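Local coordinates for protein acetate CoA-transferase subunit beta (PDB 5DBN) that catalyses the transfer of coenzyme A from acetyl-CoA to acetoacetate and other short-chain fatty acids through a covalent enzyme-CoA intermediate, at residues Q5-R10 with I25-M30; A95-G100 with K134-M139. All blocks are in the same frame, centred on the assembly; numbering follows the deposited sequence.

Contact 1: residues Q5-R10 with I25-M30; sequences QRIARR and IGLPTM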
loop_
_atom_site.group_PDB
_atom_site.type_symbol
_atom_site.label_atom_id
_atom_site.label_comp_id
_atom_site.label_asym_id
_atom_site.label_seq_id
_atom_site.Cartn_x
_atom_site.Cartn_y
_atom_site.Cartn_z
ATOM N N GLN B 5 -38.758 1.217 0.097
ATOM C CA GLN B 5 -38.712 1.144 -1.358
ATOM C C GLN B 5 -38.785 2.528 -1.995
ATOM O O GLN B 5 -38.096 2.787 -2.981
ATOM C CB GLN B 5 -39.843 0.256 -1.883
ATOM C CG GLN B 5 -39.661 -1.216 -1.540
ATOM C CD GLN B 5 -40.803 -2.086 -2.031
ATOM O OE1 GLN B 5 -41.901 -1.598 -2.307
ATOM N NE2 GLN B 5 -40.547 -3.384 -2.145
ATOM N N ARG B 6 -39.602 3.421 -1.442
ATOM C CA ARG B 6 -39.642 4.786 -1.956
ATOM C C ARG B 6 -38.306 5.483 -1.698
ATOM O O ARG B 6 -37.794 6.193 -2.564
ATOM C CB ARG B 6 -40.797 5.598 -1.352
ATOM C CG ARG B 6 -42.191 5.099 -1.737
ATOM C CD ARG B 6 -43.310 5.871 -1.025
ATOM N NE ARG B 6 -43.329 5.741 0.432
ATOM C CZ ARG B 6 -44.036 4.832 1.102
ATOM N NH1 ARG B 6 -44.799 3.957 0.457
ATOM N NH2 ARG B 6 -43.994 4.807 2.427
ATOM N N ILE B 7 -37.750 5.285 -0.508
ATOM C CA ILE B 7 -36.435 5.825 -0.180
ATOM C C ILE B 7 -35.389 5.313 -1.171
ATOM O O ILE B 7 -34.663 6.099 -1.780
ATOM C CB ILE B 7 -36.017 5.457 1.259
ATOM C CG1 ILE B 7 -36.968 6.110 2.263
ATOM C CG2 ILE B 7 -34.578 5.896 1.537
ATOM C CD1 ILE B 7 -36.844 5.574 3.669
ATOM N N ALA B 8 -35.315 3.993 -1.314
ATOM C CA ALA B 8 -34.365 3.365 -2.227
ATOM C C ALA B 8 -34.558 3.877 -3.647
ATOM O O ALA B 8 -33.592 4.145 -4.362
ATOM C CB ALA B 8 -34.514 1.855 -2.188
ATOM N N ARG B 9 -35.817 4.002 -4.050
ATOM C CA ARG B 9 -36.159 4.497 -5.375
ATOM C C ARG B 9 -35.636 5.917 -5.582
ATOM O O ARG B 9 -35.046 6.223 -6.617
ATOM C CB ARG B 9 -37.676 4.452 -5.574
ATOM C CG ARG B 9 -38.167 4.928 -6.930
ATOM C CD ARG B 9 -39.669 4.709 -7.055
ATOM N NE ARG B 9 -40.204 5.168 -8.334
ATOM C CZ ARG B 9 -41.469 5.010 -8.715
ATOM N NH1 ARG B 9 -42.340 4.404 -7.916
ATOM N NH2 ARG B 9 -41.871 5.459 -9.897
ATOM N N ARG B 10 -35.849 6.783 -4.596
ATOM C CA ARG B 10 -35.378 8.161 -4.690
ATOM C C ARG B 10 -33.850 8.248 -4.736
ATOM O O ARG B 10 -33.293 9.008 -5.528
ATOM C CB ARG B 10 -35.918 8.997 -3.523
ATOM C CG ARG B 10 -35.411 10.441 -3.502
ATOM C CD ARG B 10 -35.721 11.180 -4.802
ATOM N NE ARG B 10 -35.041 12.471 -4.882
ATOM C CZ ARG B 10 -33.810 12.646 -5.357
ATOM N NH1 ARG B 10 -33.096 11.613 -5.786
ATOM N NH2 ARG B 10 -33.282 13.860 -5.393
ATOM N N ILE B 25 -24.946 -2.524 4.053
ATOM C CA ILE B 25 -25.895 -3.598 4.321
ATOM C C ILE B 25 -27.204 -3.041 4.863
ATOM O O ILE B 25 -27.211 -2.054 5.598
ATOM C CB ILE B 25 -25.330 -4.617 5.328
ATOM N N GLY B 26 -28.306 -3.678 4.485
ATOM C CA GLY B 26 -29.625 -3.269 4.930
ATOM C C GLY B 26 -30.428 -2.616 3.823
ATOM O O GLY B 26 -30.550 -3.164 2.727
ATOM N N LEU B 27 -30.960 -1.433 4.109
ATOM C CA LEU B 27 -31.822 -0.716 3.172
ATOM C C LEU B 27 -31.092 -0.337 1.878
ATOM O O LEU B 27 -31.634 -0.536 0.792
ATOM C CB LEU B 27 -32.398 0.539 3.844
ATOM C CG LEU B 27 -33.590 1.235 3.176
ATOM C CD1 LEU B 27 -34.359 2.031 4.215
ATOM C CD2 LEU B 27 -33.164 2.147 2.034
ATOM N N PRO B 28 -29.875 0.231 1.983
ATOM C CA PRO B 28 -29.184 0.728 0.784
ATOM C C PRO B 28 -29.033 -0.303 -0.338
ATOM O O PRO B 28 -29.000 0.086 -1.506
ATOM C CB PRO B 28 -27.810 1.138 1.320
ATOM C CG PRO B 28 -28.045 1.457 2.747
ATOM C CD PRO B 28 -29.075 0.468 3.200
ATOM N N THR B 29 -28.922 -1.584 0.005
ATOM C CA THR B 29 -28.763 -2.628 -1.008
ATOM C C THR B 29 -29.944 -2.635 -1.976
ATOM O O THR B 29 -29.811 -3.054 -3.126
ATOM C CB THR B 29 -28.629 -4.028 -0.375
ATOM O OG1 THR B 29 -29.815 -4.340 0.368
ATOM C CG2 THR B 29 -27.420 -4.089 0.544
ATOM N N MET B 30 -31.098 -2.172 -1.501
ATOM C CA MET B 30 -32.306 -2.117 -2.318
ATOM C C MET B 30 -32.178 -1.104 -3.452
ATOM O O MET B 30 -32.903 -1.185 -4.445
ATOM C CB MET B 30 -33.520 -1.764 -1.456
ATOM C CG MET B 30 -33.958 -2.871 -0.519
ATOM S SD MET B 30 -35.160 -2.328 0.715
ATOM C CE MET B 30 -36.561 -1.918 -0.323
#

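Contact 2: residues A95-G100 with K134-M139; sequences ACVLGG and KVIIAM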
loop_
_atom_site.group_PDB
_atom_site.type_symbol
_atom_site.label_atom_id
_atom_site.label_comp_id
_atom_site.label_asym_id
_atom_site.label_seq_id
_atom_site.Cartn_x
_atom_site.Cartn_y
_atom_site.Cartn_z
ATOM N N ALA B 95 -20.035 7.755 -4.815
ATOM C CA ALA B 95 -21.154 7.839 -3.887
ATOM C C ALA B 95 -21.254 6.606 -3.002
ATOM O O ALA B 95 -21.092 5.484 -3.472
ATOM C CB ALA B 95 -22.448 8.030 -4.651
ATOM N N CYS B 96 -21.511 6.825 -1.717
ATOM C CA CYS B 96 -21.854 5.733 -0.812
ATOM C C CYS B 96 -23.243 5.980 -0.254
ATOM O O CYS B 96 -23.596 7.110 0.090
ATOM C CB CYS B 96 -20.836 5.588 0.324
ATOM S SG CYS B 96 -20.818 6.946 1.510
ATOM N N VAL B 97 -24.035 4.918 -0.198
ATOM C CA VAL B 97 -25.364 4.970 0.390
ATOM C C VAL B 97 -25.364 4.103 1.642
ATOM O O VAL B 97 -25.172 2.889 1.561
ATOM C CB VAL B 97 -26.449 4.485 -0.591
ATOM C CG1 VAL B 97 -27.832 4.705 -0.001
ATOM C CG2 VAL B 97 -26.321 5.206 -1.933
ATOM N N LEU B 98 -25.559 4.731 2.798
ATOM C CA LEU B 98 -25.543 4.020 4.072
ATOM C C LEU B 98 -26.818 4.259 4.863
ATOM O O LEU B 98 -27.500 5.263 4.675
ATOM C CB LEU B 98 -24.339 4.450 4.911
ATOM C CG LEU B 98 -22.953 4.208 4.311
ATOM C CD1 LEU B 98 -21.891 4.698 5.275
ATOM C CD2 LEU B 98 -22.736 2.737 3.971
ATOM N N GLY B 99 -27.126 3.330 5.760
ATOM C CA GLY B 99 -28.236 3.498 6.674
ATOM C C GLY B 99 -27.857 4.482 7.760
ATOM O O GLY B 99 -26.733 4.990 7.783
ATOM N N GLY B 100 -28.789 4.757 8.663
ATOM C CA GLY B 100 -28.529 5.698 9.734
ATOM C C GLY B 100 -29.391 5.479 10.957
ATOM O O GLY B 100 -30.545 5.060 10.858
ATOM N N LYS B 134 -19.720 11.571 -2.324
ATOM C CA LYS B 134 -21.074 11.891 -1.889
ATOM C C LYS B 134 -21.574 10.874 -0.877
ATOM O O LYS B 134 -21.627 9.678 -1.153
ATOM C CB LYS B 134 -22.029 11.954 -3.081
ATOM C CG LYS B 134 -23.441 12.362 -2.691
ATOM C CD LYS B 134 -24.372 12.424 -3.885
ATOM C CE LYS B 134 -24.398 13.814 -4.490
ATOM N NZ LYS B 134 -25.407 13.923 -5.579
ATOM N N VAL B 135 -21.955 11.374 0.292
ATOM C CA VAL B 135 -22.454 10.539 1.371
ATOM C C VAL B 135 -23.970 10.658 1.424
ATOM O O VAL B 135 -24.507 11.687 1.837
ATOM C CB VAL B 135 -21.841 10.939 2.729
ATOM C CG1 VAL B 135 -22.377 10.055 3.852
ATOM C CG2 VAL B 135 -20.320 10.873 2.667
ATOM N N ILE B 136 -24.649 9.603 0.989
ATOM C CA ILE B 136 -26.102 9.566 0.996
ATOM C C ILE B 136 -26.575 8.681 2.136
ATOM O O ILE B 136 -26.163 7.527 2.249
ATOM C CB ILE B 136 -26.674 9.044 -0.333
ATOM C CG1 ILE B 136 -26.153 9.896 -1.495
ATOM C CG2 ILE B 136 -28.203 9.056 -0.293
ATOM C CD1 ILE B 136 -26.546 9.389 -2.863
ATOM N N ILE B 137 -27.427 9.238 2.988
ATOM C CA ILE B 137 -28.015 8.488 4.087
ATOM C C ILE B 137 -29.459 8.134 3.751
ATOM O O ILE B 137 -30.286 9.011 3.509
ATOM C CB ILE B 137 -27.955 9.276 5.410
ATOM C CG1 ILE B 137 -26.508 9.665 5.733
ATOM C CG2 ILE B 137 -28.557 8.462 6.553
ATOM C CD1 ILE B 137 -25.551 8.488 5.862
ATOM N N ALA B 138 -29.740 6.836 3.746
ATOM C CA ALA B 138 -31.073 6.313 3.464
ATOM C C ALA B 138 -31.647 5.804 4.774
ATOM O O ALA B 138 -31.156 4.830 5.343
ATOM C CB ALA B 138 -31.014 5.208 2.429
ATOM N N MET B 139 -32.693 6.469 5.250
ATOM C CA MET B 139 -33.186 6.227 6.595
ATOM C C MET B 139 -34.676 6.520 6.746
ATOM O O MET B 139 -35.203 7.405 6.082
ATOM C CB MET B 139 -32.384 7.128 7.535
ATOM C CG MET B 139 -32.403 6.779 8.991
ATOM S SD MET B 139 -31.421 7.980 9.917
ATOM C CE MET B 139 -32.451 9.443 9.800
HETATM O O HOH W 1 -31.241 3.252 7.472
#

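Contact 1: residues Q5-R10 with I25-M30
M30 and L27 face I7 and A8 where the N-terminal helix 3-12 packs against the loop that follows strand 20-23, in the alpha/beta fold of the CoA-transferase family. No hydrogen bond joins the two segments, which bury 237 Å² between them; the closest approaches are between carbon atoms. M30 can be followed outward. Its CB lies against the methyl of A8 (M30 CB to A8 CB, 3.8 Å), at the place where the two backbones come nearest, with the CA atoms of A8 and M30 5.9 Å apart. From there CG points back beside the residue's own backbone N, chi1 -71°, and CG and SD run along the helix flank toward its N-terminal side, where the side chain also touches K4. A bend at chi3 (65°) then turns the last carbon, CE, onto the aliphatic part of Q5, its nearest atom being CG; CE also passes 3.9 Å from Q5 N. The small methyl of A8 thus lets the base of M30 approach, while the thioether end covers the preceding helical turn. L27 makes the second point of contact: its CD2 meets I7 CG2 at 4.0 Å, the two side chains crossing at about a right angle, and both also touch A138 of strand 135-138. The loop has bonds of its own. At G26 a CB would press on I25 O. Helical torsions follow from L27 to M30, M30 N bonds to L27 O, and T29 OG1 donates to G26 O at 2.7 Å.

Contact 2: residues A95-G100 with K134-M139
I136 O receives two groups from the neighbouring strand: L98 N donates to it at 2.9 Å with an N-H...O angle of 163°, nearly along the C=O axis, and V97 CA makes a CA-H...O contact at 3.3 Å. This is parallel beta pairing at the centre of the family's main sheet; strands 95-98 and 135-138 run with N-to-C directions 22° apart. C96 pairs with V135, V97 with I136 and L98 with I137. Three further N-H...O bonds complete the pairing, C96 N to K134 O, I136 N to C96 O and A138 N to L98 O; the last donor is tilted out of the carbonyl plane. C96, L98, V135 and I137 share one face, on which V129 of helix 125-131 covers L98 and V135. V97 and I136 occupy the opposite face, beneath V11 of helix 3-12, and V97 CG1 lies 4.0 Å from A138 CB. On the first face I137 reaches back across the strand boundary: a chi2 of -59° folds CD1 toward L98, 4.3 Å from its CB, while CG2 sits 3.9 Å from L98 O. With an alanine in place of I137, CG1, CG2 and CD1 are gone, which is likely to open a gap beside L98 CB and lose the packing against V164 and L167. L98 also lies about 6 Å, side chain to side chain, from E46, the predicted active-site residue. Beyond A138 N the direct bonding stops: G100 N and A138 O are 4.1 Å apart, and a water bridges them, accepting from G100 N and donating to A138 O at 2.7 Å.

In the fold
Contact 2 is a core contact, with nine of its twelve touching residues buried and its centre about 1 Å from that of the chain; contact 1 is partly buried, its centre about 8 Å out. The chemistry follows: four backbone bonds tie strand to strand in 95-100/134-139, whereas 5-10/25-30 joins helix to loop through van der Waals contacts, with no hydrogen bond. They hold different elements, but the helix and loop of contact 1 lie against the strands of contact 2. P28 packs on the backbone of V97 and I7 on that of M139. The two centres are about 10 Å apart, and both segments of contact 1 precede those of contact 2 in sequence.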